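Long-range contacts in branched-chain alpha-ketoacid decarboxylase (Lactococcus lactis, PDB 2VBF), which probably decarboxylates branched-chain and aromatic alpha-keto acids to aldehydes, with thiamine diphosphate and a magnesium ion as cofactors: residues 426-434 against 448-459; 470-480 against 540-551. All coordinates share one frame; numbering follows the deposited sequence.

How the contacts relate
Both contacts belong to the C-terminal thiamine diphosphate-binding domain, with centres about 11 Å apart, and they follow in series along the chain. Contact 1 sets the start of helix 430-440 and the loop before it against strand 445-451 and helix 452-458; contact 2 pairs strands 473-478 and 542-548. Strands 445-451 and 473-478 are neighbours in the same parallel sheet, so L448 of contact 1 probably hydrogen-bonds to I473 and F475 of contact 2. Beyond the strand ends, D452 and N479 both coordinate the magnesium ion. The GDG of contact 1 and the NN of contact 2 delimit the classical cofactor-binding motif of this family; D452, G453, S454 and N479 meet the magnesium diphosphate.

Contact 1: residues 426-434 against 448-459; sequences SIGYTFPAA and LFIGDGSLQLTV. With MG (magnesium ion), chain E; TPP (thiamine diphosphate), chain F.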
loop_
_atom_site.group_PDB
_atom_site.type_symbol
_atom_site.label_atom_id
_atom_site.label_comp_id
_atom_site.label_asym_id
_atom_site.label_seq_id
_atom_site.Cartn_x
_atom_site.Cartn_y
_atom_site.Cartn_z
ATOM N N SER A 426 5.582 10.134 -4.189
ATOM C CA SER A 426 4.616 9.394 -3.388
ATOM C C SER A 426 4.695 9.825 -1.931
ATOM O O SER A 426 5.637 9.461 -1.221
ATOM C CB SER A 426 4.861 7.887 -3.504
ATOM O OG SER A 426 3.790 7.167 -2.917
ATOM N N ILE A 427 3.717 10.607 -1.476
ATOM C CA ILE A 427 3.794 11.119 -0.116
ATOM C C ILE A 427 3.764 9.978 0.891
ATOM O O ILE A 427 3.027 9.000 0.717
ATOM C CB ILE A 427 2.742 12.212 0.233
ATOM C CG1 ILE A 427 1.291 11.730 0.094
ATOM C CG2 ILE A 427 2.986 13.474 -0.617
ATOM C CD1 ILE A 427 0.281 12.593 0.883
ATOM N N GLY A 428 4.565 10.135 1.946
ATOM C CA GLY A 428 4.769 9.114 2.955
ATOM C C GLY A 428 6.071 8.365 2.759
ATOM O O GLY A 428 6.623 7.843 3.712
ATOM N N TYR A 429 6.530 8.292 1.506
ATOM C CA TYR A 429 7.787 7.650 1.143
ATOM C C TYR A 429 8.932 7.987 2.102
ATOM O O TYR A 429 9.681 7.100 2.519
ATOM C CB TYR A 429 8.188 8.041 -0.301
ATOM C CG TYR A 429 9.645 7.775 -0.616
ATOM C CD1 TYR A 429 10.085 6.502 -0.915
ATOM C CD2 TYR A 429 10.577 8.810 -0.600
ATOM C CE1 TYR A 429 11.431 6.263 -1.198
ATOM C CE2 TYR A 429 11.923 8.581 -0.874
ATOM C CZ TYR A 429 12.338 7.293 -1.161
ATOM O OH TYR A 429 13.677 7.052 -1.423
ATOM N N THR A 430 9.079 9.274 2.416
ATOM C CA THR A 430 10.301 9.748 3.070
ATOM C C THR A 430 10.562 9.201 4.476
ATOM O O THR A 430 11.722 9.123 4.897
ATOM C CB THR A 430 10.395 11.290 3.118
ATOM O OG1 THR A 430 9.224 11.821 3.742
ATOM C CG2 THR A 430 10.582 11.853 1.696
ATOM N N PHE A 431 9.512 8.848 5.206
ATOM C CA PHE A 431 9.699 8.389 6.573
ATOM C C PHE A 431 10.381 7.012 6.599
ATOM O O PHE A 431 11.503 6.898 7.089
ATOM C CB PHE A 431 8.420 8.516 7.429
ATOM C CG PHE A 431 8.580 7.990 8.842
ATOM C CD1 PHE A 431 9.668 8.383 9.637
ATOM C CD2 PHE A 431 7.649 7.127 9.381
ATOM C CE1 PHE A 431 9.814 7.878 10.943
ATOM C CE2 PHE A 431 7.801 6.610 10.677
ATOM C CZ PHE A 431 8.879 7.010 11.459
ATOM N N PRO A 432 9.763 5.962 6.014
ATOM C CA PRO A 432 10.538 4.717 5.953
ATOM C C PRO A 432 11.851 4.852 5.160
ATOM O O PRO A 432 12.868 4.237 5.509
ATOM C CB PRO A 432 9.572 3.729 5.273
ATOM C CG PRO A 432 8.201 4.333 5.428
ATOM C CD PRO A 432 8.414 5.816 5.437
ATOM N N ALA A 433 11.833 5.626 4.082
ATOM C CA ALA A 433 13.039 5.800 3.259
ATOM C C ALA A 433 14.199 6.409 4.066
ATOM O O ALA A 433 15.347 5.957 3.964
ATOM C CB ALA A 433 12.729 6.650 2.025
ATOM N N ALA A 434 13.905 7.424 4.880
ATOM C CA ALA A 434 14.915 8.026 5.743
ATOM C C ALA A 434 15.506 7.007 6.707
ATOM O O ALA A 434 16.718 7.014 6.962
ATOM C CB ALA A 434 14.332 9.206 6.506
ATOM N N LEU A 448 15.192 14.372 8.706
ATOM C CA LEU A 448 13.945 14.215 7.945
ATOM C C LEU A 448 13.012 15.399 8.126
ATOM O O LEU A 448 12.727 15.795 9.250
ATOM C CB LEU A 448 13.205 12.956 8.398
ATOM C CG LEU A 448 11.814 12.702 7.804
ATOM C CD1 LEU A 448 11.911 12.500 6.281
ATOM C CD2 LEU A 448 11.142 11.527 8.476
ATOM N N PHE A 449 12.516 15.914 7.006
ATOM C CA PHE A 449 11.470 16.907 6.992
ATOM C C PHE A 449 10.279 16.309 6.262
ATOM O O PHE A 449 10.337 16.077 5.047
ATOM C CB PHE A 449 11.953 18.175 6.305
ATOM C CG PHE A 449 13.135 18.806 7.006
ATOM C CD1 PHE A 449 12.940 19.704 8.043
ATOM C CD2 PHE A 449 14.425 18.449 6.666
ATOM C CE1 PHE A 449 14.019 20.260 8.711
ATOM C CE2 PHE A 449 15.509 19.007 7.331
ATOM C CZ PHE A 449 15.300 19.912 8.354
ATOM N N ILE A 450 9.222 16.050 7.022
ATOM C CA ILE A 450 8.005 15.432 6.505
ATOM C C ILE A 450 6.773 16.193 7.005
ATOM O O ILE A 450 6.730 16.637 8.154
ATOM C CB ILE A 450 7.946 13.927 6.870
ATOM C CG1 ILE A 450 6.752 13.250 6.182
ATOM C CG2 ILE A 450 7.898 13.703 8.395
ATOM C CD1 ILE A 450 6.809 11.719 6.252
ATOM N N GLY A 451 5.786 16.366 6.130
ATOM C CA GLY A 451 4.561 17.042 6.485
ATOM C C GLY A 451 3.655 16.168 7.344
ATOM O O GLY A 451 3.750 14.938 7.337
ATOM N N ASP A 452 2.772 16.815 8.095
ATOM C CA ASP A 452 1.738 16.116 8.835
ATOM C C ASP A 452 0.900 15.161 7.970
ATOM O O ASP A 452 0.697 14.005 8.337
ATOM C CB ASP A 452 0.828 17.105 9.597
ATOM C CG ASP A 452 0.271 18.258 8.739
ATOM O OD1 ASP A 452 0.695 18.530 7.590
ATOM O OD2 ASP A 452 -0.624 18.944 9.263
ATOM N N GLY A 453 0.473 15.627 6.809
ATOM C CA GLY A 453 -0.385 14.837 5.939
ATOM C C GLY A 453 0.323 13.612 5.410
ATOM O O GLY A 453 -0.289 12.557 5.277
ATOM N N SER A 454 1.617 13.765 5.107
ATOM C CA SER A 454 2.440 12.678 4.561
ATOM C C SER A 454 2.832 11.671 5.622
ATOM O O SER A 454 2.830 10.459 5.370
ATOM C CB SER A 454 3.693 13.253 3.903
ATOM O OG SER A 454 3.366 14.038 2.767
ATOM N N LEU A 455 3.171 12.151 6.822
ATOM C CA LEU A 455 3.476 11.237 7.943
ATOM C C LEU A 455 2.334 10.255 8.209
ATOM O O LEU A 455 2.573 9.111 8.532
ATOM C CB LEU A 455 3.791 12.008 9.229
ATOM C CG LEU A 455 4.061 11.121 10.458
ATOM C CD1 LEU A 455 5.361 10.305 10.309
ATOM C CD2 LEU A 455 4.094 11.962 11.743
ATOM N N GLN A 456 1.092 10.707 8.037
ATOM C CA GLN A 456 -0.058 9.878 8.334
ATOM C C GLN A 456 -0.133 8.615 7.445
ATOM O O GLN A 456 -0.736 7.620 7.832
ATOM C CB GLN A 456 -1.341 10.696 8.231
ATOM C CG GLN A 456 -1.454 11.795 9.301
ATOM C CD GLN A 456 -2.879 12.248 9.571
ATOM O OE1 GLN A 456 -3.831 11.634 9.106
ATOM N NE2 GLN A 456 -3.029 13.326 10.357
ATOM N N LEU A 457 0.505 8.639 6.280
ATOM C CA LEU A 457 0.493 7.463 5.396
ATOM C C LEU A 457 1.407 6.321 5.858
ATOM O O LEU A 457 1.155 5.156 5.527
ATOM C CB LEU A 457 0.867 7.807 3.956
ATOM C CG LEU A 457 -0.172 8.596 3.147
ATOM C CD1 LEU A 457 0.072 10.090 3.313
ATOM C CD2 LEU A 457 -0.174 8.207 1.661
ATOM N N THR A 458 2.475 6.647 6.595
ATOM C CA THR A 458 3.559 5.676 6.875
ATOM C C THR A 458 4.072 5.683 8.332
ATOM O O THR A 458 5.104 5.067 8.637
ATOM C CB THR A 458 4.779 5.911 5.929
ATOM O OG1 THR A 458 5.268 7.245 6.102
ATOM C CG2 THR A 458 4.418 5.668 4.445
ATOM N N VAL A 459 3.298 6.294 9.233
ATOM C CA VAL A 459 3.666 6.477 10.636
ATOM C C VAL A 459 4.078 5.200 11.381
ATOM O O VAL A 459 4.893 5.262 12.297
ATOM C CB VAL A 459 2.501 7.174 11.414
ATOM C CG1 VAL A 459 1.329 6.224 11.558
ATOM C CG2 VAL A 459 2.982 7.666 12.787
HETATM MG MG MG E . 0.861 19.674 5.992
HETATM N "N1'" TPP F . -1.110 10.267 -2.473
HETATM C "C2'" TPP F . 0.170 9.816 -2.665
HETATM C CM2 TPP F . 0.504 8.395 -2.309
HETATM N "N3'" TPP F . 1.111 10.668 -3.189
HETATM C "C4'" TPP F . 0.786 11.964 -3.527
HETATM N "N4'" TPP F . 1.716 12.735 -4.041
HETATM C "C5'" TPP F . -0.512 12.441 -3.311
HETATM C "C6'" TPP F . -1.465 11.580 -2.783
HETATM C "C7'" TPP F . -0.895 13.866 -3.637
HETATM N N3 TPP F . -0.236 14.832 -2.762
HETATM C C2 TPP F . 0.920 15.540 -3.037
HETATM S S1 TPP F . 1.425 16.557 -1.885
HETATM C C5 TPP F . 0.138 16.164 -0.980
HETATM C C4 TPP F . -0.714 15.217 -1.549
HETATM C CM4 TPP F . -1.974 14.691 -0.917
HETATM C C6 TPP F . -0.026 16.864 0.354
HETATM C C7 TPP F . 1.120 16.648 1.331
HETATM O O7 TPP F . 0.770 17.345 2.502
HETATM P PA TPP F . 1.785 17.511 3.720
HETATM O O1A TPP F . 2.610 16.260 3.924
HETATM O O2A TPP F . 0.973 17.869 4.951
HETATM O O3A TPP F . 2.784 18.668 3.191
HETATM P PB TPP F . 2.625 20.276 3.351
HETATM O O1B TPP F . 2.588 20.827 1.954
HETATM O O2B TPP F . 3.876 20.729 4.049
HETATM O O3B TPP F . 1.395 20.611 4.147
HETATM O O HOH W 1 2.936 19.688 6.417
#
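L448 enters from strand 448-451, its CD2 meeting CD1 at the rim of the F431 ring at 3.7 Å. Two residues on, the CD1 end of I450 lies beside the T430 hydroxyl, the two side chains running antiparallel, and also reaches F431 CB; the T430 hydroxyl itself is hydrogen-bonded to E399. The strand then passes into helix 452-458 through the GDG of the family's cofactor motif. D452 OD1 binds the magnesium ion at 2.0 Å, and the G453 N-H reaches TPP O2A, another ligand of that metal, at 3.0 Å. S454 grips TPP O1A twice, through its backbone N and through OG at 2.6 Å, while the same OG lies 3.2 Å from I427 CB. L455 lays CD1 over one face of F431. The side chain of L457 lies perpendicular to that of I427, with CD1 against CD1 at a tight 3.5 Å. Finally T458 turns OG1 to a position between its own N and carbonyl carbon (chi1 59°), from which it donates to G428 O at 2.8 Å, beside the P432 ring. I427 is thus wedged between the helix and the cofactor: its CG1 lies 3.5 Å from TPP C2' of the pyrimidine, and CG2 faces the thiazolium sulfur. Metal, helix-start N-H groups and the serine hydroxyl together would offset the diphosphate's negative charge, whereas I427 probably supports the bent, V-shaped cofactor known from this family.

Contact 2: residues 470-480 against 540-551; sequences LNPICFIINND and NRMYWIELVLEK. With MG (magnesium ion), chain E; TPP (thiamine diphosphate), chain F.
I476 and W544 meet across two neighbouring parallel strands, 473-478 and 542-548, in the all-parallel six-stranded sheet of the alpha/beta C-terminal cofactor-binding domain. With chi2 at 80°, I476 folds CD1 over the indole, 3.7 Å from the centroid of the five-membered ring and only 15° off its normal, a CH-pi contact. Its own N and O both turn to strand 542-548, I476 N donating to I545 O and I476 O accepting from L547 N, the pattern of a parallel pair. L547 points to the other face of the sheet, where its CD1 rests 3.9 Å from F475 CD1, next to I545, whose CD1 comes to 3.4 Å from F475 CE1; V522 of strand 517-522 adjoins both aliphatic chains. N478, on the I476 face, lies alongside the extended chain of E546. Its ND2 gives a nearly straight bond (169°) of 2.8 Å to E546 OE2, while E546 OE1 takes the backbone N-H of S504. N478 OD1 accepts from D480 N, two residues on, in an Asx turn, and the D480 carboxylate forms a salt bridge with K551. Between N478 and D480, N479 directs its amide to the cofactor site: OD1 coordinates the magnesium ion at 2.1 Å and ND2 donates to TPP O3B at 3.1 Å.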
loop_
_atom_site.group_PDB
_atom_site.type_symbol
_atom_site.label_atom_id
_atom_site.label_comp_id
_atom_site.label_asym_id
_atom_site.label_seq_id
_atom_site.Cartn_x
_atom_site.Cartn_y
_atom_site.Cartn_z
ATOM N N LEU A 470 17.635 3.668 16.044
ATOM C CA LEU A 470 18.112 4.621 15.060
ATOM C C LEU A 470 18.049 6.007 15.668
ATOM O O LEU A 470 17.136 6.303 16.441
ATOM C CB LEU A 470 17.255 4.554 13.798
ATOM C CG LEU A 470 17.130 3.170 13.158
ATOM C CD1 LEU A 470 16.273 3.241 11.900
ATOM C CD2 LEU A 470 18.493 2.585 12.862
ATOM N N ASN A 471 18.999 6.860 15.298
ATOM C CA ASN A 471 19.110 8.185 15.882
ATOM C C ASN A 471 18.930 9.351 14.905
ATOM O O ASN A 471 19.634 10.344 15.008
ATOM C CB ASN A 471 20.465 8.299 16.574
ATOM C CG ASN A 471 20.600 7.343 17.705
ATOM O OD1 ASN A 471 19.664 7.170 18.496
ATOM N ND2 ASN A 471 21.769 6.715 17.821
ATOM N N PRO A 472 17.952 9.261 13.985
ATOM C CA PRO A 472 17.775 10.393 13.083
ATOM C C PRO A 472 17.147 11.577 13.809
ATOM O O PRO A 472 16.636 11.417 14.917
ATOM C CB PRO A 472 16.797 9.838 12.051
ATOM C CG PRO A 472 15.949 8.956 12.841
ATOM C CD PRO A 472 16.929 8.230 13.735
ATOM N N ILE A 473 17.164 12.739 13.166
ATOM C CA ILE A 473 16.487 13.927 13.662
ATOM C C ILE A 473 15.293 14.159 12.726
ATOM O O ILE A 473 15.472 14.445 11.537
ATOM C CB ILE A 473 17.411 15.156 13.671
ATOM C CG1 ILE A 473 18.676 14.871 14.503
ATOM C CG2 ILE A 473 16.643 16.409 14.170
ATOM C CD1 ILE A 473 19.773 15.912 14.331
ATOM N N CYS A 474 14.087 13.990 13.261
ATOM C CA CYS A 474 12.867 14.025 12.472
ATOM C C CYS A 474 12.080 15.275 12.800
ATOM O O CYS A 474 11.781 15.524 13.972
ATOM C CB CYS A 474 12.020 12.800 12.773
ATOM S SG CYS A 474 12.850 11.257 12.414
ATOM N N PHE A 475 11.767 16.049 11.768
ATOM C CA PHE A 475 10.955 17.266 11.867
ATOM C C PHE A 475 9.615 17.026 11.186
ATOM O O PHE A 475 9.575 16.754 9.986
ATOM C CB PHE A 475 11.636 18.453 11.196
ATOM C CG PHE A 475 12.917 18.868 11.845
ATOM C CD1 PHE A 475 12.906 19.723 12.943
ATOM C CD2 PHE A 475 14.127 18.413 11.359
ATOM C CE1 PHE A 475 14.091 20.116 13.538
ATOM C CE2 PHE A 475 15.322 18.792 11.955
ATOM C CZ PHE A 475 15.307 19.648 13.043
ATOM N N ILE A 476 8.533 17.135 11.950
ATOM C CA ILE A 476 7.167 16.956 11.426
ATOM C C ILE A 476 6.548 18.346 11.270
ATOM O O ILE A 476 6.389 19.074 12.262
ATOM C CB ILE A 476 6.279 16.082 12.356
ATOM C CG1 ILE A 476 6.906 14.701 12.605
ATOM C CG2 ILE A 476 4.867 15.933 11.763
ATOM C CD1 ILE A 476 7.997 14.663 13.644
ATOM N N ILE A 477 6.205 18.722 10.035
ATOM C CA ILE A 477 5.624 20.036 9.786
ATOM C C ILE A 477 4.107 19.991 9.969
ATOM O O ILE A 477 3.369 19.595 9.089
ATOM C CB ILE A 477 5.999 20.610 8.418
ATOM C CG1 ILE A 477 7.528 20.686 8.288
ATOM C CG2 ILE A 477 5.362 21.971 8.232
ATOM C CD1 ILE A 477 8.021 21.301 7.006
ATOM N N ASN A 478 3.661 20.407 11.149
ATOM C CA ASN A 478 2.247 20.467 11.428
ATOM C C ASN A 478 1.725 21.827 10.973
ATOM O O ASN A 478 1.873 22.830 11.688
ATOM C CB ASN A 478 1.985 20.235 12.916
ATOM C CG ASN A 478 0.523 20.398 13.277
ATOM O OD1 ASN A 478 -0.298 20.792 12.441
ATOM N ND2 ASN A 478 0.189 20.111 14.523
ATOM N N ASN A 479 1.130 21.858 9.783
ATOM C CA ASN A 479 0.455 23.053 9.269
ATOM C C ASN A 479 -1.041 22.793 9.028
ATOM O O ASN A 479 -1.662 23.425 8.172
ATOM C CB ASN A 479 1.149 23.626 8.032
ATOM C CG ASN A 479 1.351 22.596 6.969
ATOM O OD1 ASN A 479 0.718 21.549 7.011
ATOM N ND2 ASN A 479 2.247 22.855 6.039
ATOM N N ASP A 480 -1.597 21.871 9.807
ATOM C CA ASP A 480 -3.029 21.615 9.818
ATOM C C ASP A 480 -3.550 21.225 8.427
ATOM O O ASP A 480 -4.569 21.755 7.964
ATOM C CB ASP A 480 -3.756 22.860 10.356
ATOM C CG ASP A 480 -5.211 22.595 10.722
ATOM O OD1 ASP A 480 -5.573 21.427 11.036
ATOM O OD2 ASP A 480 -5.982 23.576 10.681
ATOM N N ASN A 540 23.310 10.184 20.186
ATOM C CA ASN A 540 22.920 8.855 20.664
ATOM C C ASN A 540 21.426 8.669 20.912
ATOM O O ASN A 540 21.006 7.633 21.447
ATOM C CB ASN A 540 23.707 8.506 21.929
ATOM C CG ASN A 540 25.201 8.400 21.671
ATOM O OD1 ASN A 540 25.644 7.666 20.786
ATOM N ND2 ASN A 540 25.981 9.147 22.436
ATOM N N ARG A 541 20.629 9.660 20.524
ATOM C CA ARG A 541 19.173 9.529 20.590
ATOM C C ARG A 541 18.510 10.063 19.324
ATOM O O ARG A 541 19.071 10.887 18.609
ATOM C CB ARG A 541 18.614 10.241 21.829
ATOM C CG ARG A 541 18.835 9.442 23.143
ATOM C CD ARG A 541 18.170 10.108 24.337
ATOM N NE ARG A 541 18.743 11.418 24.600
ATOM C CZ ARG A 541 18.343 12.234 25.575
ATOM N NH1 ARG A 541 17.360 11.882 26.388
ATOM N NH2 ARG A 541 18.930 13.410 25.733
ATOM N N MET A 542 17.310 9.557 19.069
ATOM C CA MET A 542 16.456 10.026 17.993
ATOM C C MET A 542 15.720 11.268 18.491
ATOM O O MET A 542 15.350 11.352 19.668
ATOM C CB MET A 542 15.447 8.930 17.615
ATOM C CG MET A 542 14.505 9.272 16.478
ATOM S SD MET A 542 13.600 7.807 15.948
ATOM C CE MET A 542 12.105 8.573 15.339
ATOM N N TYR A 543 15.514 12.228 17.600
ATOM C CA TYR A 543 14.741 13.417 17.917
ATOM C C TYR A 543 13.474 13.457 17.060
ATOM O O TYR A 543 13.518 13.163 15.864
ATOM C CB TYR A 543 15.590 14.683 17.766
ATOM C CG TYR A 543 16.451 14.872 18.983
ATOM C CD1 TYR A 543 17.510 14.004 19.239
ATOM C CD2 TYR A 543 16.177 15.868 19.914
ATOM C CE1 TYR A 543 18.291 14.136 20.383
ATOM C CE2 TYR A 543 16.954 16.012 21.058
ATOM C CZ TYR A 543 18.010 15.147 21.282
ATOM O OH TYR A 543 18.772 15.280 22.418
ATOM N N TRP A 544 12.359 13.783 17.711
ATOM C CA TRP A 544 11.037 13.812 17.091
ATOM C C TRP A 544 10.411 15.177 17.393
ATOM O O TRP A 544 9.904 15.420 18.492
ATOM C CB TRP A 544 10.198 12.683 17.663
ATOM C CG TRP A 544 8.917 12.420 16.945
ATOM C CD1 TRP A 544 7.661 12.845 17.300
ATOM C CD2 TRP A 544 8.753 11.647 15.748
ATOM N NE1 TRP A 544 6.739 12.379 16.399
ATOM C CE2 TRP A 544 7.378 11.648 15.433
ATOM C CE3 TRP A 544 9.638 10.966 14.907
ATOM C CZ2 TRP A 544 6.863 10.986 14.313
ATOM C CZ3 TRP A 544 9.127 10.308 13.797
ATOM C CH2 TRP A 544 7.745 10.324 13.513
ATOM N N ILE A 545 10.479 16.069 16.410
ATOM C CA ILE A 545 10.239 17.480 16.620
ATOM C C ILE A 545 9.044 17.945 15.815
ATOM O O ILE A 545 9.104 18.024 14.582
ATOM C CB ILE A 545 11.484 18.302 16.222
ATOM C CG1 ILE A 545 12.696 17.864 17.050
ATOM C CG2 ILE A 545 11.221 19.801 16.364
ATOM C CD1 ILE A 545 14.027 18.202 16.387
ATOM N N GLU A 546 7.964 18.279 16.524
ATOM C CA GLU A 546 6.770 18.799 15.877
ATOM C C GLU A 546 6.937 20.302 15.664
ATOM O O GLU A 546 7.018 21.067 16.633
ATOM C CB GLU A 546 5.523 18.486 16.714
ATOM C CG GLU A 546 4.230 19.056 16.117
ATOM C CD GLU A 546 2.998 18.732 16.931
ATOM O OE1 GLU A 546 3.094 17.930 17.888
ATOM O OE2 GLU A 546 1.926 19.277 16.584
ATOM N N LEU A 547 7.014 20.717 14.399
ATOM C CA LEU A 547 7.071 22.137 14.030
ATOM C C LEU A 547 5.667 22.620 13.733
ATOM O O LEU A 547 4.953 22.001 12.940
ATOM C CB LEU A 547 7.947 22.353 12.793
ATOM C CG LEU A 547 9.375 21.807 12.854
ATOM C CD1 LEU A 547 10.086 22.077 11.531
ATOM C CD2 LEU A 547 10.157 22.414 14.034
ATOM N N VAL A 548 5.263 23.729 14.356
ATOM C CA VAL A 548 3.962 24.314 14.067
ATOM C C VAL A 548 4.118 25.500 13.111
ATOM O O VAL A 548 4.854 26.456 13.388
ATOM C CB VAL A 548 3.205 24.737 15.355
ATOM C CG1 VAL A 548 1.830 25.285 14.989
ATOM C CG2 VAL A 548 3.075 23.549 16.302
ATOM N N LEU A 549 3.430 25.421 11.977
ATOM C CA LEU A 549 3.438 26.471 10.972
ATOM C C LEU A 549 2.025 26.697 10.446
ATOM O O LEU A 549 1.164 25.822 10.565
ATOM C CB LEU A 549 4.394 26.112 9.829
ATOM C CG LEU A 549 5.875 26.322 10.187
ATOM C CD1 LEU A 549 6.537 25.011 10.607
ATOM C CD2 LEU A 549 6.640 26.995 9.058
ATOM N N GLU A 550 1.781 27.878 9.884
ATOM C CA GLU A 550 0.444 28.232 9.411
ATOM C C GLU A 550 0.113 27.507 8.113
ATOM O O GLU A 550 0.974 27.314 7.259
ATOM C CB GLU A 550 0.315 29.745 9.212
ATOM C CG GLU A 550 0.547 30.565 10.477
ATOM C CD GLU A 550 -0.476 30.287 11.565
ATOM O OE1 GLU A 550 -1.649 30.003 11.236
ATOM O OE2 GLU A 550 -0.110 30.357 12.762
ATOM N N LYS A 551 -1.144 27.105 7.964
ATOM C CA LYS A 551 -1.570 26.391 6.760
ATOM C C LYS A 551 -1.404 27.214 5.477
ATOM O O LYS A 551 -1.188 26.656 4.400
ATOM C CB LYS A 551 -3.016 25.911 6.909
ATOM C CG LYS A 551 -4.081 26.970 6.885
ATOM C CD LYS A 551 -5.481 26.341 6.924
ATOM C CE LYS A 551 -5.695 25.559 8.208
ATOM N NZ LYS A 551 -7.061 25.013 8.321
HETATM MG MG MG E . 0.861 19.674 5.992
HETATM N "N1'" TPP F . -1.110 10.267 -2.473
HETATM C "C2'" TPP F . 0.170 9.816 -2.665
HETATM C CM2 TPP F . 0.504 8.395 -2.309
HETATM N "N3'" TPP F . 1.111 10.668 -3.189
HETATM C "C4'" TPP F . 0.786 11.964 -3.527
HETATM N "N4'" TPP F . 1.716 12.735 -4.041
HETATM C "C5'" TPP F . -0.512 12.441 -3.311
HETATM C "C6'" TPP F . -1.465 11.580 -2.783
HETATM C "C7'" TPP F . -0.895 13.866 -3.637
HETATM N N3 TPP F . -0.236 14.832 -2.762
HETATM C C2 TPP F . 0.920 15.540 -3.037
HETATM S S1 TPP F . 1.425 16.557 -1.885
HETATM C C5 TPP F . 0.138 16.164 -0.980
HETATM C C4 TPP F . -0.714 15.217 -1.549
HETATM C CM4 TPP F . -1.974 14.691 -0.917
HETATM C C6 TPP F . -0.026 16.864 0.354
HETATM C C7 TPP F . 1.120 16.648 1.331
HETATM O O7 TPP F . 0.770 17.345 2.502
HETATM P PA TPP F . 1.785 17.511 3.720
HETATM O O1A TPP F . 2.610 16.260 3.924
HETATM O O2A TPP F . 0.973 17.869 4.951
HETATM O O3A TPP F . 2.784 18.668 3.191
HETATM P PB TPP F . 2.625 20.276 3.351
HETATM O O1B TPP F . 2.588 20.827 1.954
HETATM O O2B TPP F . 3.876 20.729 4.049
HETATM O O3B TPP F . 1.395 20.611 4.147
HETATM O O HOH W 2 25.080 7.102 17.888
HETATM O O HOH W 1 2.936 19.688 6.417
HETATM O O HOH W 3 3.032 25.807 6.181
#